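Local coordinates for protein isocitrate dehydrogenase [NAD] subunit 1, mitochondrial (Saccharomyces cerevisiae, PDB 3BLX) that catalyses, within an allosteric octamer of two kinds of subunit, the NAD-dependent oxidative decarboxylation of isocitrate to 2-oxoglutarate in the mitochondrial citric acid cycle, at residues L10-K13 and F18-T21; A267-G272 and L299-L304. All coordinates share one frame; numbering follows the deposited sequence.

Interaction 1: residues L10-K13 and F18-T21; sequences LPKK and FTVT
K13 and F18 form an antiparallel, non-hydrogen-bonded pair where a short N-terminal strand turns back on strand 17-25, their CA atoms 4.4 Å apart and their side chains on the same face of the sheet. The backbone link comes one step further along: T19 N donates to K12 O over 3.1 Å, the N-H...O angle being 156°. The donor sits above the carbonyl plane, not on a lone pair. The same oxygen takes a CA-H...O contact from F18 CA at 3.3 Å, so two donors of adjacent residues converge on K12 O.

The apolar part belongs to the F18 ring. K13 runs alongside the phenylalanine, its chain extended and its CG placed opposite the backbone N (chi1 -165°), and so lays its methylenes over one ring face. K13 CE makes an off-centre CH-pi contact, 4.1 Å from the F18 ring centroid. P11 CB approaches F18 CD1 obliquely at 4.3 Å. Beside them K12 and T19 lie side by side, K12 CG 3.8 Å from T19 CB, before the lysine bends away.

Replacing K13 by alanine is likely to strip the F18 ring of the methylenes lying over that face and to leave D265 of the second subunit, another copy of this protein, without its weak, long ion pair.

K12 NZ makes a salt bridge to D168 of that subunit, and P11 O accepts a hydrogen bond from R264 there. The lysines thus divide their work: aliphatic stems pack within the hairpin, while K12's ammonium end is anchored across the subunit interface and K13's reaches it only through a long, weak ion pair.

Interaction 2: residues A267-G272 and L299-L304; sequences AVFEPG and LNHLGL
H301, in the last turn of helix 289-302, meets F269 at the end of strand 267-269 with the two side chains crossing at about a right angle. F269 CZ, the far corner of the phenyl ring, points at the root of the histidine: it lies 3.8 Å from H301 CB and 4.0 Å from H301 CG. The rings are inclined by 59° with centroids 5.8 Å apart, an oblique pairing.

The torsion of H301 settles which partner each part of it meets. CG stands anti to the backbone N (chi1 -161°), which carries the imidazole past the phenyl tip and down toward the start of the strand. There H301 CE1 comes within 4.0 Å of A267 CB, again obliquely. One histidine thus spans two strand residues, its CB and CG against F269 and its outer ring carbon against A267. Both strand side chains leave the backbone toward the helix, as alternate residues of a strand do, with V268 between them turned elsewhere. The touching atoms are all carbons, so the contact is one of van der Waals packing.

Just beyond H301 the helix ends in a Schellman motif: G303, with its positive phi of 85°, bonds from its N to N300 O, and L304 N makes a weak bond back to L299 O.

In the fold, strand 267-269 is hydrogen-bonded between strands 75-80 and 258-262 of the large mixed sheet. Helix 289-302 packs on it, L297 and M298 also touching F269 and H301 reaching I75. Behind the helix, L299 and N300 pack on A308 of helix 306-320.

How the interactions relate
Interaction 1 comes first along the chain and closes before interaction 2 opens; their centres lie about 12 Å apart, on the same side of the chain's centre. Both reach the large mixed sheet, where strand 75-80 pairs in parallel with strand 17-25 and with strand 267-269. They also meet directly at the end of helix 289-302: F18 CZ is 3.4 Å from L302 O, and P11 CB packs against L302 CD2. One helix end therefore joins the N-terminal hairpin to the strand 267-269 region. Interaction 2 is mostly buried within the subunit, with H301 at its exposed edge, whereas interaction 1 lies at the surface and meets another copy of this protein.

Interaction 1: residues L10-K13 and F18-T21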
ATOM      1  N   LEU E  10       2.924  -7.429  17.149  1.00 51.20           N
ATOM      2  CA  LEU E  10       3.450  -8.039  18.355  1.00 39.04           C
ATOM      3  C   LEU E  10       3.167  -9.519  18.429  1.00 34.40           C
ATOM      4  O   LEU E  10       2.275 -10.027  17.753  1.00 30.46           O
ATOM      5  CB  LEU E  10       2.822  -7.376  19.570  1.00 35.41           C
ATOM      6  CG  LEU E  10       3.449  -6.087  20.084  1.00 38.49           C
ATOM      7  CD1 LEU E  10       2.762  -5.796  21.378  1.00 24.07           C
ATOM      8  CD2 LEU E  10       4.966  -6.188  20.288  1.00 18.43           C
ATOM      9  N   PRO E  11       3.951 -10.223  19.245  1.00 32.07           N
ATOM     10  CA  PRO E  11       3.770 -11.660  19.464  1.00 24.14           C
ATOM     11  C   PRO E  11       2.395 -11.958  20.037  1.00 20.43           C
ATOM     12  O   PRO E  11       1.947 -11.239  20.924  1.00 31.03           O
ATOM     13  CB  PRO E  11       4.876 -11.996  20.473  1.00 20.04           C
ATOM     14  CG  PRO E  11       5.928 -10.963  20.246  1.00 32.97           C
ATOM     15  CD  PRO E  11       5.208  -9.711  19.827  1.00 28.27           C
ATOM     16  N   LYS E  12       1.744 -12.997  19.510  1.00 21.50           N
ATOM     17  CA  LYS E  12       0.386 -13.410  19.887  1.00 13.99           C
ATOM     18  C   LYS E  12       0.308 -13.697  21.403  1.00 21.02           C
ATOM     19  O   LYS E  12       1.085 -14.481  21.949  1.00 20.78           O
ATOM     20  CB  LYS E  12       0.006 -14.632  19.057  1.00 10.94           C
ATOM     21  CG  LYS E  12      -1.319 -15.252  19.366  1.00 20.55           C
ATOM     22  CD  LYS E  12      -2.393 -14.723  18.467  1.00 25.55           C
ATOM     23  CE  LYS E  12      -2.662 -15.604  17.295  1.00 10.83           C
ATOM     24  NZ  LYS E  12      -3.189 -14.651  16.262  1.00 33.89           N
ATOM     25  N   LYS E  13      -0.618 -13.038  22.088  1.00 24.61           N
ATOM     26  CA  LYS E  13      -0.664 -13.131  23.547  1.00 24.43           C
ATOM     27  C   LYS E  13      -2.074 -12.904  24.133  1.00 24.01           C
ATOM     28  O   LYS E  13      -2.669 -11.845  23.990  1.00 23.79           O
ATOM     29  CB  LYS E  13       0.348 -12.156  24.128  1.00 14.44           C
ATOM     30  CG  LYS E  13       0.690 -12.352  25.552  1.00 17.00           C
ATOM     31  CD  LYS E  13       1.690 -11.294  25.956  1.00  3.51           C
ATOM     32  CE  LYS E  13       2.020 -11.310  27.451  1.00 15.90           C
ATOM     33  NZ  LYS E  13       3.174 -10.378  27.818  1.00 17.58           N
ATOM     34  N   PHE E  18       1.665 -16.548  25.846  1.00 30.26           N
ATOM     35  CA  PHE E  18       2.055 -16.449  24.445  1.00 24.06           C
ATOM     36  C   PHE E  18       1.710 -17.705  23.676  1.00 24.86           C
ATOM     37  O   PHE E  18       1.854 -18.798  24.190  1.00 32.70           O
ATOM     38  CB  PHE E  18       3.529 -16.274  24.355  1.00 22.48           C
ATOM     39  CG  PHE E  18       4.032 -15.032  24.988  1.00 26.26           C
ATOM     40  CD1 PHE E  18       4.084 -13.857  24.273  1.00 25.19           C
ATOM     41  CD2 PHE E  18       4.506 -15.045  26.290  1.00 36.10           C
ATOM     42  CE1 PHE E  18       4.586 -12.706  24.842  1.00 23.20           C
ATOM     43  CE2 PHE E  18       5.008 -13.900  26.862  1.00 24.51           C
ATOM     44  CZ  PHE E  18       5.047 -12.730  26.136  1.00 27.16           C
ATOM     45  N   THR E  19       1.229 -17.547  22.447  1.00 26.87           N
ATOM     46  CA  THR E  19       1.107 -18.672  21.531  1.00 31.91           C
ATOM     47  C   THR E  19       2.317 -18.662  20.609  1.00 29.56           C
ATOM     48  O   THR E  19       2.474 -17.738  19.838  1.00 32.31           O
ATOM     49  CB  THR E  19      -0.147 -18.571  20.667  1.00 24.24           C
ATOM     50  OG1 THR E  19      -1.288 -18.522  21.516  1.00 36.55           O
ATOM     51  CG2 THR E  19      -0.256 -19.779  19.757  1.00 20.26           C
ATOM     52  N   VAL E  20       3.192 -19.658  20.703  1.00 23.32           N
ATOM     53  CA  VAL E  20       4.290 -19.733  19.746  1.00 27.17           C
ATOM     54  C   VAL E  20       4.252 -20.961  18.831  1.00 18.34           C
ATOM     55  O   VAL E  20       3.894 -22.056  19.228  1.00 15.55           O
ATOM     56  CB  VAL E  20       5.680 -19.535  20.393  1.00 22.19           C
ATOM     57  CG1 VAL E  20       5.526 -19.052  21.832  1.00 12.86           C
ATOM     58  CG2 VAL E  20       6.506 -20.782  20.273  1.00 18.95           C
ATOM     59  N   THR E  21       4.594 -20.738  17.573  1.00 21.84           N
ATOM     60  CA  THR E  21       4.675 -21.811  16.595  1.00 22.63           C
ATOM     61  C   THR E  21       5.787 -22.798  16.959  1.00 29.91           C
ATOM     62  O   THR E  21       6.915 -22.396  17.323  1.00 26.05           O
ATOM     63  CB  THR E  21       4.885 -21.245  15.177  1.00 22.18           C
ATOM     64  OG1 THR E  21       3.784 -20.407  14.850  1.00 21.58           O
ATOM     65  CG2 THR E  21       4.953 -22.349  14.120  1.00 17.51           C
TER

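Interaction 2: residues A267-G272 and L299-L304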
ATOM      1  N   ALA E 267      10.372 -13.816  14.136  1.00 18.35           N
ATOM      2  CA  ALA E 267      11.596 -14.395  14.660  1.00 16.30           C
ATOM      3  C   ALA E 267      11.374 -15.889  14.766  1.00 21.05           C
ATOM      4  O   ALA E 267      10.306 -16.350  15.168  1.00 22.64           O
ATOM      5  CB  ALA E 267      11.940 -13.800  15.994  1.00 14.96           C
ATOM      6  N   VAL E 268      12.379 -16.653  14.394  1.00 18.28           N
ATOM      7  CA  VAL E 268      12.274 -18.098  14.470  1.00 23.59           C
ATOM      8  C   VAL E 268      13.555 -18.627  15.094  1.00 22.65           C
ATOM      9  O   VAL E 268      14.650 -18.354  14.602  1.00 19.77           O
ATOM     10  CB  VAL E 268      12.107 -18.714  13.064  1.00 27.26           C
ATOM     11  CG1 VAL E 268      12.309 -20.217  13.115  1.00 23.50           C
ATOM     12  CG2 VAL E 268      10.755 -18.362  12.462  1.00 17.01           C
ATOM     13  N   PHE E 269      13.418 -19.375  16.180  1.00 18.47           N
ATOM     14  CA  PHE E 269      14.584 -19.856  16.921  1.00 17.97           C
ATOM     15  C   PHE E 269      14.869 -21.310  16.625  1.00 21.53           C
ATOM     16  O   PHE E 269      13.945 -22.098  16.477  1.00 18.76           O
ATOM     17  CB  PHE E 269      14.401 -19.600  18.416  1.00 18.92           C
ATOM     18  CG  PHE E 269      14.298 -18.144  18.742  1.00 18.16           C
ATOM     19  CD1 PHE E 269      15.417 -17.422  19.113  1.00 20.84           C
ATOM     20  CD2 PHE E 269      13.104 -17.478  18.570  1.00 20.76           C
ATOM     21  CE1 PHE E 269      15.326 -16.080  19.372  1.00 19.49           C
ATOM     22  CE2 PHE E 269      12.999 -16.131  18.825  1.00 22.05           C
ATOM     23  CZ  PHE E 269      14.123 -15.429  19.236  1.00 23.82           C
ATOM     24  N   GLU E 270      16.154 -21.649  16.508  1.00 24.19           N
ATOM     25  CA  GLU E 270      16.566 -22.955  15.988  1.00 30.56           C
ATOM     26  C   GLU E 270      18.060 -23.086  16.096  1.00 31.11           C
ATOM     27  O   GLU E 270      18.772 -22.098  15.993  1.00 25.48           O
ATOM     28  CB  GLU E 270      16.171 -23.115  14.517  1.00 25.19           C
ATOM     29  CG  GLU E 270      17.188 -22.543  13.540  1.00 45.81           C
ATOM     30  CD  GLU E 270      17.026 -23.058  12.096  1.00 79.98           C
ATOM     31  OE1 GLU E 270      16.440 -24.147  11.897  1.00 71.05           O
ATOM     32  OE2 GLU E 270      17.494 -22.374  11.152  1.00 88.50           O
ATOM     33  N   PRO E 271      18.543 -24.310  16.301  1.00 30.65           N
ATOM     34  CA  PRO E 271      19.980 -24.582  16.428  1.00 27.38           C
ATOM     35  C   PRO E 271      20.800 -23.986  15.268  1.00 32.19           C
ATOM     36  O   PRO E 271      20.471 -24.155  14.085  1.00 29.77           O
ATOM     37  CB  PRO E 271      20.047 -26.106  16.405  1.00 30.40           C
ATOM     38  CG  PRO E 271      18.721 -26.557  16.883  1.00 30.74           C
ATOM     39  CD  PRO E 271      17.737 -25.539  16.362  1.00 33.93           C
ATOM     40  N   GLY E 272      21.880 -23.304  15.631  1.00 20.83           N
ATOM     41  CA  GLY E 272      22.603 -22.477  14.711  1.00 25.98           C
ATOM     42  C   GLY E 272      23.414 -23.196  13.653  1.00 44.11           C
ATOM     43  O   GLY E 272      23.898 -22.554  12.710  1.00 53.92           O
ATOM     44  N   LEU E 299      13.033 -17.049  24.823  1.00 37.38           N
ATOM     45  CA  LEU E 299      12.499 -16.522  26.072  1.00 31.72           C
ATOM     46  C   LEU E 299      12.922 -15.058  26.273  1.00 32.71           C
ATOM     47  O   LEU E 299      12.083 -14.200  26.552  1.00 27.11           O
ATOM     48  CB  LEU E 299      12.944 -17.391  27.252  1.00 28.86           C
ATOM     49  CG  LEU E 299      12.295 -18.781  27.339  1.00 38.57           C
ATOM     50  CD1 LEU E 299      12.933 -19.599  28.432  1.00 32.65           C
ATOM     51  CD2 LEU E 299      10.785 -18.714  27.537  1.00 23.52           C
ATOM     52  N   ASN E 300      14.216 -14.787  26.128  1.00 21.24           N
ATOM     53  CA  ASN E 300      14.743 -13.427  26.167  1.00 33.84           C
ATOM     54  C   ASN E 300      13.938 -12.485  25.278  1.00 37.55           C
ATOM     55  O   ASN E 300      13.518 -11.414  25.695  1.00 39.60           O
ATOM     56  CB  ASN E 300      16.203 -13.397  25.705  1.00 29.31           C
ATOM     57  CG  ASN E 300      17.177 -13.900  26.774  1.00 45.12           C
ATOM     58  OD1 ASN E 300      16.836 -14.013  27.956  1.00 41.06           O
ATOM     59  ND2 ASN E 300      18.402 -14.192  26.357  1.00 38.96           N
ATOM     60  N   HIS E 301      13.725 -12.905  24.044  1.00 27.46           N
ATOM     61  CA  HIS E 301      13.009 -12.115  23.074  1.00 25.67           C
ATOM     62  C   HIS E 301      11.550 -11.854  23.468  1.00 34.63           C
ATOM     63  O   HIS E 301      10.995 -10.791  23.195  1.00 30.04           O
ATOM     64  CB  HIS E 301      13.037 -12.841  21.741  1.00 18.88           C
ATOM     65  CG  HIS E 301      12.742 -11.961  20.575  1.00 27.74           C
ATOM     66  ND1 HIS E 301      11.523 -11.966  19.934  1.00 19.61           N
ATOM     67  CD2 HIS E 301      13.514 -11.055  19.919  1.00 22.35           C
ATOM     68  CE1 HIS E 301      11.543 -11.094  18.940  1.00 23.22           C
ATOM     69  NE2 HIS E 301      12.745 -10.539  18.899  1.00 29.86           N
ATOM     70  N   LEU E 302      10.913 -12.841  24.084  1.00 37.20           N
ATOM     71  CA  LEU E 302       9.527 -12.693  24.498  1.00 25.99           C
ATOM     72  C   LEU E 302       9.387 -11.823  25.740  1.00 31.12           C
ATOM     73  O   LEU E 302       8.276 -11.527  26.162  1.00 36.66           O
ATOM     74  CB  LEU E 302       8.939 -14.055  24.771  1.00 23.84           C
ATOM     75  CG  LEU E 302       8.644 -14.826  23.507  1.00 30.43           C
ATOM     76  CD1 LEU E 302       8.204 -16.229  23.863  1.00 31.23           C
ATOM     77  CD2 LEU E 302       7.555 -14.108  22.749  1.00 30.59           C
ATOM     78  N   GLY E 303      10.520 -11.436  26.332  1.00 30.57           N
ATOM     79  CA  GLY E 303      10.545 -10.654  27.555  1.00 31.90           C
ATOM     80  C   GLY E 303      10.456 -11.446  28.848  1.00 52.92           C
ATOM     81  O   GLY E 303      10.459 -10.862  29.940  1.00 51.96           O
ATOM     82  N   LEU E 304      10.343 -12.770  28.730  1.00 50.32           N
ATOM     83  CA  LEU E 304      10.404 -13.632  29.891  1.00 35.07           C
ATOM     84  C   LEU E 304      11.822 -13.498  30.422  1.00 49.87           C
ATOM     85  O   LEU E 304      12.182 -12.453  30.953  1.00 80.98           O
ATOM     86  CB  LEU E 304      10.031 -15.044  29.507  1.00 29.01           C
ATOM     87  CG  LEU E 304       8.561 -15.077  29.038  1.00 39.53           C
ATOM     88  CD1 LEU E 304       8.120 -16.472  28.614  1.00 34.01           C
ATOM     89  CD2 LEU E 304       7.588 -14.514  30.096  1.00 27.55           C
TER